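Local atomic coordinates of lactaldehyde dehydrogenase (Escherichia coli, PDB entry 2IMP), a protein that oxidises L-lactaldehyde irreversibly to L-lactate with NAD+, also accepts glycolaldehyde and L-glyceraldehyde, and serves the degradation of L-fucose and L-rhamnose. Residues A30-I35 with K361-P366; E134-F139 with V474-S479; Y292-I297 with V392-L397. All blocks are in the same frame, centred on the assembly; numbering follows the deposited sequence.

Interaction 1 (A30-I35 with K361-P366); sequences ATEAVI and KGYYYP
Glu32 reaches across to Gly362 and Tyr363, and its side chain carries much of this contact. From CB, which points toward 361-366, CG leaves anti to the carbonyl carbon (chi1 -78°), which sets it beside the phenol end of Tyr363; the chain then extends to CD. Glu32 CG lies 3.2 Å from Tyr363 OH. Glu32 CD comes next, 3.6 Å from Gly362 N and 3.8 Å from Tyr363 OH, and the carboxylate, turned 61° from the Tyr363 ring plane, divides its two oxygens. OE2 stays by the phenol, 3.5 Å from Tyr363 OH. OE1 turns to the other backbone and accepts the hydrogen bond from Gly362 N, 2.9 Å away; the donor sits above the carboxylate plane, 38° out of it, and the bond is bent. Lys361 passes Glu32 OE1 with its aliphatic CD, while its ammonium makes no contact with the acid.

On the Ala30 side the backbones themselves meet. Gly362 CA approaches Ala30 O at 3.4 Å as a CA-H...O contact. One water joins Ala30 O and Tyr364 OH, 2.7 Å from each.

Tyr363 also packs on helix 331-346 and bonds through its backbone to Pro29 and Leu328. Its side chain ends about 10 Å from the bound NADH, near the cofactor but not touching it. The turn between strands 23-27 and 34-39 thus rests against the connection from strand 350-353 to strand 368-371, joining the N-terminal, coenzyme-binding side of the aldehyde dehydrogenase fold to its catalytic domain.

Interaction 2 (E134-F139 with V474-S479); sequences ENILLF and VVYLQS
Asn135 and Leu477 face each other as an antiparallel hydrogen-bonded pair, and so do Leu137 and Val475. Each pair exchanges two backbone bonds: Asn135 N to Leu477 O (3.0 Å) with Leu477 N to Asn135 O, and Leu137 N to Val475 O with Val475 N to Leu137 O (2.7 Å). Between them Ile136 and Tyr476 form a non-hydrogen-bonded pair, where Ile136 CA gives a CA-H...O contact to Val475 O.

Apolar contacts line both faces. On the face of Ile136, Leu138, Val474 and Tyr476, Ile136 divides its branches: CG2 lies 3.8 Å from Val474 CG1, while CG1, held beside the backbone N (chi1 -60°), runs alongside the Tyr476 ring, 3.9 Å from Tyr476 CD2. Val474 turns its other methyl, CG2, to Leu138 CD1. On the opposite face the Phe139 ring slants across to Val475, with Phe139 CE1 3.7 Å from Val475 CG2.

Polar side chains gather at the Glu134 end. The extended Glu134 chain brings OE2 to 3.6 Å from Tyr476 CB, its carboxylate plane 59° from the ring. Ser129 OG is hydrogen-bonded to Glu134 OE1, and Arg439 of the second subunit makes a salt bridge to OE2, so the buried acid has partners within its own chain and beyond. Tyr476 OH bonds Ala444 N of that subunit, and its ring stacks on Tyr436 there.

Residues 474-477 also pair in parallel with a strand of the second subunit, carrying the sheet across the interface. This antiparallel ladder belongs to the oligomerisation arm of the aldehyde dehydrogenase fold, by which subunits of the homotetramer join.

Interaction 3 (Y292-I297 with V392-L397); sequences YVQKGI and VAFDTL
The Phe394 ring carries Gln294 on one face: Gln294 CB sits 3.5 Å from the ring centroid, 20° off the normal, a CH-pi contact, and Gln294 N lies over the same face toward the CE2 side. Tyr292 O meets the ring's edge, 3.4 Å from Phe394 CE2. Phe394 CG is set between its own backbone N and carbonyl carbon (chi1 71°), which turns the ring against Gln294. The amide of Gln294 lies nearly parallel to the ring, 18° apart, and its OE1 accepts a bond from Asp262 N. The Tyr292 ring runs alongside Val392, with CD2 3.8 Å from Val392 CB, and its OH bonds Gln375 OE1.

The backbones zip in parallel register. Val293 N donates to Val392 O (2.8 Å), Phe394 N to Val293 O, with the donor above the plane of that carbonyl, and Lys295 N to Phe394 O (3.1 Å). Beyond the strand ends, the Lys295 chain crosses Asp395, with CG 3.3 Å from Asp395 OD1.

Helix 397-405 packs on Tyr292 and Phe394, helix 298-310 on Val293 and Ala393. Neighbouring parallel strands, each leading into a helix and sandwiched between helices, make up the alpha/beta core of the aldehyde dehydrogenase catalytic domain.

How the interactions relate
From the N terminus, 30-35 comes first and waits for its partner while the chain passes through 134-139 and then 292-297. The first contact to close is interaction 1, at 361-366. Interaction 3 closes next at 392-397; because 292-297 precedes 361-366, interactions 1 and 3 cross. Interaction 2 closes last, at the C terminus, so it crosses interaction 1 and encloses interaction 3. None touches another: nearest atoms are about 17 Å apart between interactions 1 and 3, about 43 Å between 1 and 2. Each does its own work: interaction 1 joins an N-terminal turn to a catalytic-domain loop, interaction 3 two strands of the catalytic sheet, and interaction 2 two strands of the arm.

Interaction 1 (A30-I35 with K361-P366)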
ATOM      1  N   ALA A  30     -10.636 -39.082 -25.326  1.00 26.53           N
ATOM      2  CA  ALA A  30     -10.994 -40.398 -24.816  1.00 28.27           C
ATOM      3  C   ALA A  30     -11.379 -41.413 -25.921  1.00 29.08           C
ATOM      4  O   ALA A  30     -11.102 -42.605 -25.804  1.00 28.87           O
ATOM      5  CB  ALA A  30     -12.140 -40.271 -23.812  1.00 26.42           C
ATOM      6  N   THR A  31     -11.992 -40.907 -26.989  1.00 29.87           N
ATOM      7  CA  THR A  31     -12.451 -41.742 -28.093  1.00 30.85           C
ATOM      8  C   THR A  31     -11.847 -41.413 -29.477  1.00 32.78           C
ATOM      9  O   THR A  31     -12.061 -42.148 -30.444  1.00 32.44           O
ATOM     10  CB  THR A  31     -13.974 -41.636 -28.242  1.00 30.98           C
ATOM     11  OG1 THR A  31     -14.312 -40.317 -28.692  1.00 31.14           O
ATOM     12  CG2 THR A  31     -14.661 -41.891 -26.910  1.00 31.75           C
ATOM     13  N   GLU A  32     -11.107 -40.313 -29.555  1.00 32.88           N
ATOM     14  CA  GLU A  32     -10.513 -39.881 -30.811  1.00 33.57           C
ATOM     15  C   GLU A  32     -11.537 -39.464 -31.887  1.00 32.93           C
ATOM     16  O   GLU A  32     -11.186 -39.273 -33.050  1.00 34.77           O
ATOM     17  CB  GLU A  32      -9.594 -40.965 -31.366  1.00 35.57           C
ATOM     18  CG  GLU A  32      -8.249 -41.020 -30.676  1.00 38.40           C
ATOM     19  CD  GLU A  32      -7.400 -42.167 -31.166  1.00 41.53           C
ATOM     20  OE1 GLU A  32      -7.659 -43.319 -30.756  1.00 43.36           O
ATOM     21  OE2 GLU A  32      -6.479 -41.919 -31.971  1.00 44.41           O
ATOM     22  N   ALA A  33     -12.794 -39.330 -31.486  1.00 30.84           N
ATOM     23  CA  ALA A  33     -13.833 -38.912 -32.414  1.00 31.66           C
ATOM     24  C   ALA A  33     -13.912 -37.375 -32.571  1.00 31.48           C
ATOM     25  O   ALA A  33     -13.676 -36.637 -31.612  1.00 31.53           O
ATOM     26  CB  ALA A  33     -15.183 -39.450 -31.961  1.00 30.82           C
ATOM     27  N   VAL A  34     -14.234 -36.919 -33.780  1.00 29.72           N
ATOM     28  CA  VAL A  34     -14.349 -35.494 -34.058  1.00 28.46           C
ATOM     29  C   VAL A  34     -15.629 -34.865 -33.464  1.00 28.46           C
ATOM     30  O   VAL A  34     -16.740 -35.159 -33.899  1.00 28.32           O
ATOM     31  CB  VAL A  34     -14.309 -35.228 -35.578  1.00 27.27           C
ATOM     32  CG1 VAL A  34     -14.410 -33.734 -35.854  1.00 28.25           C
ATOM     33  CG2 VAL A  34     -13.019 -35.788 -36.161  1.00 25.87           C
ATOM     34  N   ILE A  35     -15.451 -34.007 -32.468  1.00 27.34           N
ATOM     35  CA  ILE A  35     -16.579 -33.376 -31.804  1.00 26.54           C
ATOM     36  C   ILE A  35     -16.963 -31.986 -32.359  1.00 25.61           C
ATOM     37  O   ILE A  35     -18.083 -31.510 -32.174  1.00 26.39           O
ATOM     38  CB  ILE A  35     -16.299 -33.284 -30.296  1.00 26.53           C
ATOM     39  CG1 ILE A  35     -15.066 -32.413 -30.041  1.00 27.50           C
ATOM     40  CG2 ILE A  35     -16.053 -34.684 -29.741  1.00 25.09           C
ATOM     41  CD1 ILE A  35     -14.617 -32.388 -28.591  1.00 28.61           C
ATOM     42  N   LYS A 361      -8.092 -47.069 -28.387  1.00 44.46           N
ATOM     43  CA  LYS A 361      -8.747 -45.776 -28.574  1.00 44.41           C
ATOM     44  C   LYS A 361      -8.387 -44.730 -27.496  1.00 42.74           C
ATOM     45  O   LYS A 361      -8.235 -45.064 -26.324  1.00 40.95           O
ATOM     46  CB  LYS A 361     -10.268 -45.957 -28.598  1.00 46.42           C
ATOM     47  CG  LYS A 361     -10.806 -46.681 -29.821  1.00 49.30           C
ATOM     48  CD  LYS A 361     -10.626 -45.847 -31.078  1.00 51.33           C
ATOM     49  CE  LYS A 361     -11.290 -46.504 -32.278  1.00 52.31           C
ATOM     50  NZ  LYS A 361     -11.172 -45.665 -33.502  1.00 53.32           N
ATOM     51  N   GLY A 362      -8.258 -43.473 -27.909  1.00 42.20           N
ATOM     52  CA  GLY A 362      -7.918 -42.425 -26.963  1.00 40.31           C
ATOM     53  C   GLY A 362      -6.447 -42.461 -26.598  1.00 39.05           C
ATOM     54  O   GLY A 362      -5.693 -43.270 -27.135  1.00 38.65           O
ATOM     55  N   TYR A 363      -6.035 -41.588 -25.684  1.00 37.76           N
ATOM     56  CA  TYR A 363      -4.638 -41.533 -25.269  1.00 36.66           C
ATOM     57  C   TYR A 363      -4.431 -41.751 -23.764  1.00 35.72           C
ATOM     58  O   TYR A 363      -4.229 -40.800 -23.010  1.00 35.73           O
ATOM     59  CB  TYR A 363      -4.029 -40.191 -25.681  1.00 35.04           C
ATOM     60  CG  TYR A 363      -4.516 -39.724 -27.027  1.00 35.45           C
ATOM     61  CD1 TYR A 363      -5.576 -38.821 -27.130  1.00 35.28           C
ATOM     62  CD2 TYR A 363      -3.972 -40.238 -28.200  1.00 34.83           C
ATOM     63  CE1 TYR A 363      -6.086 -38.450 -28.367  1.00 35.23           C
ATOM     64  CE2 TYR A 363      -4.477 -39.876 -29.442  1.00 35.51           C
ATOM     65  CZ  TYR A 363      -5.534 -38.985 -29.519  1.00 35.76           C
ATOM     66  OH  TYR A 363      -6.056 -38.649 -30.747  1.00 36.23           O
ATOM     67  N   TYR A 364      -4.472 -43.009 -23.343  1.00 33.83           N
ATOM     68  CA  TYR A 364      -4.309 -43.319 -21.935  1.00 32.73           C
ATOM     69  C   TYR A 364      -2.925 -43.818 -21.500  1.00 32.80           C
ATOM     70  O   TYR A 364      -2.285 -44.615 -22.189  1.00 33.74           O
ATOM     71  CB  TYR A 364      -5.349 -44.352 -21.499  1.00 31.70           C
ATOM     72  CG  TYR A 364      -6.770 -43.921 -21.731  1.00 30.35           C
ATOM     73  CD1 TYR A 364      -7.387 -44.111 -22.967  1.00 29.83           C
ATOM     74  CD2 TYR A 364      -7.498 -43.300 -20.716  1.00 29.92           C
ATOM     75  CE1 TYR A 364      -8.693 -43.691 -23.186  1.00 30.13           C
ATOM     76  CE2 TYR A 364      -8.801 -42.876 -20.925  1.00 28.61           C
ATOM     77  CZ  TYR A 364      -9.394 -43.074 -22.156  1.00 29.37           C
ATOM     78  OH  TYR A 364     -10.686 -42.654 -22.351  1.00 32.09           O
ATOM     79  N   TYR A 365      -2.480 -43.317 -20.356  1.00 31.99           N
ATOM     80  CA  TYR A 365      -1.225 -43.737 -19.762  1.00 31.65           C
ATOM     81  C   TYR A 365      -1.435 -44.040 -18.269  1.00 31.76           C
ATOM     82  O   TYR A 365      -1.914 -43.192 -17.521  1.00 31.46           O
ATOM     83  CB  TYR A 365      -0.139 -42.673 -19.922  1.00 31.16           C
ATOM     84  CG  TYR A 365       1.247 -43.243 -19.710  1.00 31.38           C
ATOM     85  CD1 TYR A 365       1.880 -43.972 -20.717  1.00 31.04           C
ATOM     86  CD2 TYR A 365       1.893 -43.125 -18.478  1.00 31.57           C
ATOM     87  CE1 TYR A 365       3.119 -44.572 -20.503  1.00 31.72           C
ATOM     88  CE2 TYR A 365       3.132 -43.723 -18.253  1.00 31.65           C
ATOM     89  CZ  TYR A 365       3.735 -44.449 -19.271  1.00 30.99           C
ATOM     90  OH  TYR A 365       4.936 -45.076 -19.047  1.00 31.22           O
ATOM     91  N   PRO A 366      -1.079 -45.250 -17.831  1.00 31.92           N
ATOM     92  CA  PRO A 366      -1.249 -45.649 -16.432  1.00 32.10           C
ATOM     93  C   PRO A 366      -0.431 -44.869 -15.385  1.00 32.21           C
ATOM     94  O   PRO A 366       0.697 -44.448 -15.645  1.00 33.20           O
ATOM     95  CB  PRO A 366      -0.877 -47.126 -16.457  1.00 32.96           C
ATOM     96  CG  PRO A 366       0.230 -47.147 -17.461  1.00 32.26           C
ATOM     97  CD  PRO A 366      -0.333 -46.281 -18.576  1.00 32.43           C
TER
HETATM   98  O   HOH W   1     -12.328 -44.175 -23.932  1.00 34.20           O

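Interaction 2 (E134-F139 with V474-S479)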
ATOM      1  N   GLU A 134       4.338  22.117  -5.672  1.00 22.08           N
ATOM      2  CA  GLU A 134       4.125  21.101  -6.694  1.00 20.02           C
ATOM      3  C   GLU A 134       3.479  19.813  -6.170  1.00 19.04           C
ATOM      4  O   GLU A 134       3.795  19.341  -5.080  1.00 18.98           O
ATOM      5  CB  GLU A 134       5.438  20.727  -7.399  1.00 18.61           C
ATOM      6  CG  GLU A 134       5.270  19.573  -8.400  1.00 19.53           C
ATOM      7  CD  GLU A 134       6.559  19.175  -9.114  1.00 18.01           C
ATOM      8  OE1 GLU A 134       7.417  18.518  -8.494  1.00 18.58           O
ATOM      9  OE2 GLU A 134       6.711  19.516 -10.303  1.00 18.35           O
ATOM     10  N   ASN A 135       2.561  19.274  -6.958  1.00 20.10           N
ATOM     11  CA  ASN A 135       1.901  18.019  -6.640  1.00 20.78           C
ATOM     12  C   ASN A 135       2.276  16.924  -7.649  1.00 20.02           C
ATOM     13  O   ASN A 135       2.155  17.126  -8.858  1.00 20.26           O
ATOM     14  CB  ASN A 135       0.377  18.163  -6.663  1.00 22.49           C
ATOM     15  CG  ASN A 135      -0.178  18.778  -5.395  1.00 26.57           C
ATOM     16  OD1 ASN A 135       0.050  18.274  -4.295  1.00 28.66           O
ATOM     17  ND2 ASN A 135      -0.924  19.867  -5.547  1.00 26.15           N
ATOM     18  N   ILE A 136       2.751  15.791  -7.151  1.00 17.19           N
ATOM     19  CA  ILE A 136       3.087  14.686  -8.024  1.00 15.08           C
ATOM     20  C   ILE A 136       1.981  13.623  -7.970  1.00 15.38           C
ATOM     21  O   ILE A 136       1.854  12.892  -6.989  1.00 15.15           O
ATOM     22  CB  ILE A 136       4.427  14.042  -7.630  1.00 13.61           C
ATOM     23  CG1 ILE A 136       5.549  15.079  -7.712  1.00 13.50           C
ATOM     24  CG2 ILE A 136       4.731  12.881  -8.558  1.00 13.65           C
ATOM     25  CD1 ILE A 136       6.885  14.575  -7.194  1.00 11.32           C
ATOM     26  N   LEU A 137       1.169  13.588  -9.019  1.00 14.27           N
ATOM     27  CA  LEU A 137       0.061  12.657  -9.099  1.00 14.05           C
ATOM     28  C   LEU A 137       0.333  11.442  -9.984  1.00 12.51           C
ATOM     29  O   LEU A 137       0.578  11.582 -11.179  1.00 11.13           O
ATOM     30  CB  LEU A 137      -1.188  13.378  -9.624  1.00 14.02           C
ATOM     31  CG  LEU A 137      -1.574  14.675  -8.911  1.00 16.49           C
ATOM     32  CD1 LEU A 137      -2.767  15.303  -9.614  1.00 17.15           C
ATOM     33  CD2 LEU A 137      -1.888  14.390  -7.452  1.00 15.88           C
ATOM     34  N   LEU A 138       0.291  10.264  -9.379  1.00 11.06           N
ATOM     35  CA  LEU A 138       0.508   9.036 -10.118  1.00 12.84           C
ATOM     36  C   LEU A 138      -0.807   8.268 -10.369  1.00 12.19           C
ATOM     37  O   LEU A 138      -1.362   7.628  -9.470  1.00 14.22           O
ATOM     38  CB  LEU A 138       1.526   8.152  -9.379  1.00 12.71           C
ATOM     39  CG  LEU A 138       1.947   6.840 -10.050  1.00 14.60           C
ATOM     40  CD1 LEU A 138       3.367   6.466  -9.621  1.00 11.18           C
ATOM     41  CD2 LEU A 138       0.953   5.731  -9.681  1.00 16.69           C
ATOM     42  N   PHE A 139      -1.310   8.380 -11.590  1.00 11.92           N
ATOM     43  CA  PHE A 139      -2.541   7.704 -11.963  1.00 11.48           C
ATOM     44  C   PHE A 139      -2.319   6.313 -12.557  1.00 12.27           C
ATOM     45  O   PHE A 139      -1.298   6.053 -13.195  1.00 12.28           O
ATOM     46  CB  PHE A 139      -3.318   8.505 -13.013  1.00 10.14           C
ATOM     47  CG  PHE A 139      -3.731   9.878 -12.577  1.00 11.53           C
ATOM     48  CD1 PHE A 139      -2.843  10.945 -12.657  1.00  7.79           C
ATOM     49  CD2 PHE A 139      -5.032  10.118 -12.137  1.00 11.62           C
ATOM     50  CE1 PHE A 139      -3.246  12.237 -12.331  1.00 10.44           C
ATOM     51  CE2 PHE A 139      -5.447  11.407 -11.805  1.00  9.39           C
ATOM     52  CZ  PHE A 139      -4.551  12.470 -11.900  1.00 10.31           C
ATOM     53  N   VAL A 474       2.521   9.553 -14.499  1.00 11.41           N
ATOM     54  CA  VAL A 474       2.960  10.479 -13.474  1.00  9.70           C
ATOM     55  C   VAL A 474       2.820  11.943 -13.892  1.00 11.07           C
ATOM     56  O   VAL A 474       3.459  12.403 -14.848  1.00 11.25           O
ATOM     57  CB  VAL A 474       4.423  10.197 -13.057  1.00 10.75           C
ATOM     58  CG1 VAL A 474       4.858  11.172 -11.975  1.00  7.60           C
ATOM     59  CG2 VAL A 474       4.544   8.767 -12.545  1.00  8.53           C
ATOM     60  N   VAL A 475       1.962  12.655 -13.174  1.00  9.50           N
ATOM     61  CA  VAL A 475       1.719  14.054 -13.457  1.00 12.30           C
ATOM     62  C   VAL A 475       2.399  15.032 -12.480  1.00 13.62           C
ATOM     63  O   VAL A 475       2.165  14.986 -11.269  1.00 15.41           O
ATOM     64  CB  VAL A 475       0.204  14.362 -13.462  1.00 11.97           C
ATOM     65  CG1 VAL A 475      -0.033  15.820 -13.842  1.00 10.38           C
ATOM     66  CG2 VAL A 475      -0.509  13.431 -14.444  1.00 12.54           C
ATOM     67  N   TYR A 476       3.256  15.886 -13.025  1.00 12.77           N
ATOM     68  CA  TYR A 476       3.921  16.894 -12.221  1.00 14.24           C
ATOM     69  C   TYR A 476       3.192  18.237 -12.365  1.00 16.53           C
ATOM     70  O   TYR A 476       3.423  18.996 -13.309  1.00 14.09           O
ATOM     71  CB  TYR A 476       5.389  17.045 -12.632  1.00 12.16           C
ATOM     72  CG  TYR A 476       6.251  15.827 -12.370  1.00 11.98           C
ATOM     73  CD1 TYR A 476       6.247  14.740 -13.242  1.00 11.52           C
ATOM     74  CD2 TYR A 476       7.094  15.769 -11.256  1.00 12.12           C
ATOM     75  CE1 TYR A 476       7.067  13.630 -13.022  1.00  9.03           C
ATOM     76  CE2 TYR A 476       7.914  14.660 -11.025  1.00 13.05           C
ATOM     77  CZ  TYR A 476       7.893  13.594 -11.915  1.00 12.55           C
ATOM     78  OH  TYR A 476       8.700  12.496 -11.699  1.00 12.36           O
ATOM     79  N   LEU A 477       2.273  18.480 -11.442  1.00 18.76           N
ATOM     80  CA  LEU A 477       1.479  19.694 -11.452  1.00 22.85           C
ATOM     81  C   LEU A 477       2.137  20.847 -10.666  1.00 26.23           C
ATOM     82  O   LEU A 477       2.061  20.897  -9.438  1.00 24.57           O
ATOM     83  CB  LEU A 477       0.091  19.377 -10.889  1.00 22.09           C
ATOM     84  CG  LEU A 477      -0.996  20.448 -10.954  1.00 24.81           C
ATOM     85  CD1 LEU A 477      -1.039  21.074 -12.337  1.00 26.27           C
ATOM     86  CD2 LEU A 477      -2.333  19.807 -10.616  1.00 24.56           C
ATOM     87  N   GLN A 478       2.791  21.751 -11.391  1.00 30.64           N
ATOM     88  CA  GLN A 478       3.477  22.880 -10.769  1.00 35.31           C
ATOM     89  C   GLN A 478       2.581  24.095 -10.448  1.00 37.67           C
ATOM     90  O   GLN A 478       1.937  24.660 -11.334  1.00 37.56           O
ATOM     91  CB  GLN A 478       4.642  23.339 -11.650  1.00 34.82           C
ATOM     92  CG  GLN A 478       5.461  24.470 -11.040  1.00 35.34           C
ATOM     93  CD  GLN A 478       6.152  24.057  -9.751  1.00 36.57           C
ATOM     94  OE1 GLN A 478       7.117  23.285  -9.768  1.00 36.52           O
ATOM     95  NE2 GLN A 478       5.655  24.560  -8.624  1.00 33.64           N
ATOM     96  N   SER A 479       2.569  24.475  -9.172  1.00 40.68           N
ATOM     97  CA  SER A 479       1.777  25.602  -8.688  1.00 42.38           C
ATOM     98  C   SER A 479       0.252  25.374  -8.733  1.00 43.42           C
ATOM     99  O   SER A 479      -0.348  24.957  -7.743  1.00 44.82           O
ATOM    100  CB  SER A 479       2.124  26.868  -9.476  1.00 43.68           C
ATOM    101  OG  SER A 479       1.315  27.959  -9.069  1.00 44.62           O
ATOM    102  OXT SER A 479      -0.162  25.737  -9.802  1.00 50.11           O
TER

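Interaction 3 (Y292-I297 with V392-L397)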
ATOM      1  N   TYR A 292      10.823 -35.605  -3.488  1.00 27.81           N
ATOM      2  CA  TYR A 292      12.009 -35.863  -2.686  1.00 28.05           C
ATOM      3  C   TYR A 292      11.656 -36.354  -1.270  1.00 28.85           C
ATOM      4  O   TYR A 292      11.016 -35.641  -0.498  1.00 28.14           O
ATOM      5  CB  TYR A 292      12.882 -34.605  -2.592  1.00 26.62           C
ATOM      6  CG  TYR A 292      13.316 -34.069  -3.938  1.00 26.88           C
ATOM      7  CD1 TYR A 292      12.506 -33.188  -4.652  1.00 26.29           C
ATOM      8  CD2 TYR A 292      14.510 -34.488  -4.526  1.00 27.53           C
ATOM      9  CE1 TYR A 292      12.869 -32.737  -5.917  1.00 26.29           C
ATOM     10  CE2 TYR A 292      14.884 -34.046  -5.794  1.00 27.68           C
ATOM     11  CZ  TYR A 292      14.056 -33.170  -6.483  1.00 28.24           C
ATOM     12  OH  TYR A 292      14.403 -32.740  -7.743  1.00 28.05           O
ATOM     13  N   VAL A 293      12.069 -37.579  -0.958  1.00 29.71           N
ATOM     14  CA  VAL A 293      11.791 -38.182   0.342  1.00 30.14           C
ATOM     15  C   VAL A 293      13.059 -38.582   1.116  1.00 31.53           C
ATOM     16  O   VAL A 293      13.898 -39.304   0.579  1.00 31.20           O
ATOM     17  CB  VAL A 293      10.931 -39.447   0.162  1.00 30.05           C
ATOM     18  CG1 VAL A 293      10.430 -39.937   1.509  1.00 29.22           C
ATOM     19  CG2 VAL A 293       9.778 -39.158  -0.786  1.00 29.97           C
ATOM     20  N   GLN A 294      13.206 -38.134   2.360  1.00 31.57           N
ATOM     21  CA  GLN A 294      14.408 -38.521   3.080  1.00 35.68           C
ATOM     22  C   GLN A 294      14.391 -39.942   3.670  1.00 36.85           C
ATOM     23  O   GLN A 294      13.335 -40.498   3.969  1.00 37.09           O
ATOM     24  CB  GLN A 294      14.780 -37.503   4.167  1.00 34.61           C
ATOM     25  CG  GLN A 294      13.788 -37.276   5.273  1.00 35.07           C
ATOM     26  CD  GLN A 294      14.383 -36.408   6.371  1.00 36.17           C
ATOM     27  OE1 GLN A 294      13.692 -35.988   7.299  1.00 36.81           O
ATOM     28  NE2 GLN A 294      15.682 -36.141   6.270  1.00 34.96           N
ATOM     29  N   LYS A 295      15.587 -40.503   3.799  1.00 38.94           N
ATOM     30  CA  LYS A 295      15.811 -41.850   4.309  1.00 40.33           C
ATOM     31  C   LYS A 295      14.912 -42.293   5.491  1.00 39.55           C
ATOM     32  O   LYS A 295      14.138 -43.241   5.378  1.00 38.94           O
ATOM     33  CB  LYS A 295      17.280 -41.987   4.721  1.00 42.15           C
ATOM     34  CG  LYS A 295      18.279 -41.393   3.727  1.00 44.70           C
ATOM     35  CD  LYS A 295      18.294 -42.141   2.402  1.00 46.11           C
ATOM     36  CE  LYS A 295      19.380 -41.600   1.481  1.00 47.23           C
ATOM     37  NZ  LYS A 295      19.517 -42.410   0.236  1.00 47.78           N
ATOM     38  N   GLY A 296      15.045 -41.596   6.614  1.00 39.60           N
ATOM     39  CA  GLY A 296      14.277 -41.924   7.801  1.00 39.86           C
ATOM     40  C   GLY A 296      12.865 -42.437   7.586  1.00 39.74           C
ATOM     41  O   GLY A 296      12.433 -43.356   8.279  1.00 40.06           O
ATOM     42  N   ILE A 297      12.144 -41.853   6.634  1.00 39.20           N
ATOM     43  CA  ILE A 297      10.768 -42.258   6.372  1.00 38.04           C
ATOM     44  C   ILE A 297      10.522 -42.814   4.948  1.00 36.83           C
ATOM     45  O   ILE A 297       9.406 -43.201   4.606  1.00 36.34           O
ATOM     46  CB  ILE A 297       9.800 -41.069   6.630  1.00 39.51           C
ATOM     47  CG1 ILE A 297       8.346 -41.544   6.570  1.00 39.04           C
ATOM     48  CG2 ILE A 297      10.041 -39.964   5.600  1.00 38.83           C
ATOM     49  CD1 ILE A 297       7.339 -40.449   6.857  1.00 41.29           C
ATOM     50  N   VAL A 392      12.975 -39.397  -5.383  1.00 28.65           N
ATOM     51  CA  VAL A 392      14.379 -39.292  -5.044  1.00 28.38           C
ATOM     52  C   VAL A 392      14.622 -39.164  -3.536  1.00 29.17           C
ATOM     53  O   VAL A 392      14.044 -38.295  -2.874  1.00 29.79           O
ATOM     54  CB  VAL A 392      15.027 -38.080  -5.763  1.00 28.66           C
ATOM     55  CG1 VAL A 392      16.481 -37.921  -5.337  1.00 27.99           C
ATOM     56  CG2 VAL A 392      14.935 -38.269  -7.265  1.00 28.46           C
ATOM     57  N   ALA A 393      15.465 -40.039  -3.004  1.00 27.77           N
ATOM     58  CA  ALA A 393      15.770 -40.002  -1.588  1.00 27.82           C
ATOM     59  C   ALA A 393      16.869 -38.991  -1.247  1.00 27.66           C
ATOM     60  O   ALA A 393      17.686 -38.656  -2.097  1.00 28.47           O
ATOM     61  CB  ALA A 393      16.169 -41.394  -1.106  1.00 28.66           C
ATOM     62  N   PHE A 394      16.863 -38.503  -0.013  1.00 27.15           N
ATOM     63  CA  PHE A 394      17.867 -37.552   0.434  1.00 29.72           C
ATOM     64  C   PHE A 394      18.174 -37.670   1.935  1.00 31.25           C
ATOM     65  O   PHE A 394      17.391 -38.252   2.685  1.00 33.05           O
ATOM     66  CB  PHE A 394      17.432 -36.116   0.096  1.00 27.92           C
ATOM     67  CG  PHE A 394      16.275 -35.607   0.921  1.00 25.08           C
ATOM     68  CD1 PHE A 394      16.492 -35.020   2.163  1.00 24.22           C
ATOM     69  CD2 PHE A 394      14.969 -35.720   0.455  1.00 23.98           C
ATOM     70  CE1 PHE A 394      15.428 -34.551   2.927  1.00 24.37           C
ATOM     71  CE2 PHE A 394      13.896 -35.255   1.212  1.00 24.20           C
ATOM     72  CZ  PHE A 394      14.125 -34.671   2.450  1.00 22.90           C
ATOM     73  N   ASP A 395      19.307 -37.122   2.358  1.00 33.26           N
ATOM     74  CA  ASP A 395      19.697 -37.181   3.758  1.00 34.45           C
ATOM     75  C   ASP A 395      19.347 -35.923   4.582  1.00 35.06           C
ATOM     76  O   ASP A 395      18.706 -36.019   5.629  1.00 35.74           O
ATOM     77  CB  ASP A 395      21.201 -37.461   3.867  1.00 36.77           C
ATOM     78  CG  ASP A 395      21.585 -38.823   3.299  1.00 40.41           C
ATOM     79  OD1 ASP A 395      21.138 -39.851   3.854  1.00 42.30           O
ATOM     80  OD2 ASP A 395      22.332 -38.867   2.298  1.00 43.00           O
ATOM     81  N   THR A 396      19.763 -34.755   4.103  1.00 33.03           N
ATOM     82  CA  THR A 396      19.485 -33.525   4.830  1.00 34.05           C
ATOM     83  C   THR A 396      18.599 -32.492   4.092  1.00 33.22           C
ATOM     84  O   THR A 396      18.485 -32.510   2.864  1.00 32.17           O
ATOM     85  CB  THR A 396      20.791 -32.822   5.244  1.00 34.86           C
ATOM     86  OG1 THR A 396      21.496 -32.394   4.074  1.00 34.73           O
ATOM     87  CG2 THR A 396      21.672 -33.770   6.042  1.00 34.32           C
ATOM     88  N   LEU A 397      17.974 -31.613   4.868  1.00 32.30           N
ATOM     89  CA  LEU A 397      17.127 -30.576   4.305  1.00 31.92           C
ATOM     90  C   LEU A 397      17.845 -29.796   3.193  1.00 31.75           C
ATOM     91  O   LEU A 397      17.265 -29.502   2.147  1.00 30.88           O
ATOM     92  CB  LEU A 397      16.686 -29.604   5.399  1.00 30.45           C
ATOM     93  CG  LEU A 397      15.812 -28.431   4.946  1.00 29.50           C
ATOM     94  CD1 LEU A 397      14.490 -28.960   4.418  1.00 28.23           C
ATOM     95  CD2 LEU A 397      15.578 -27.479   6.110  1.00 29.44           C
TER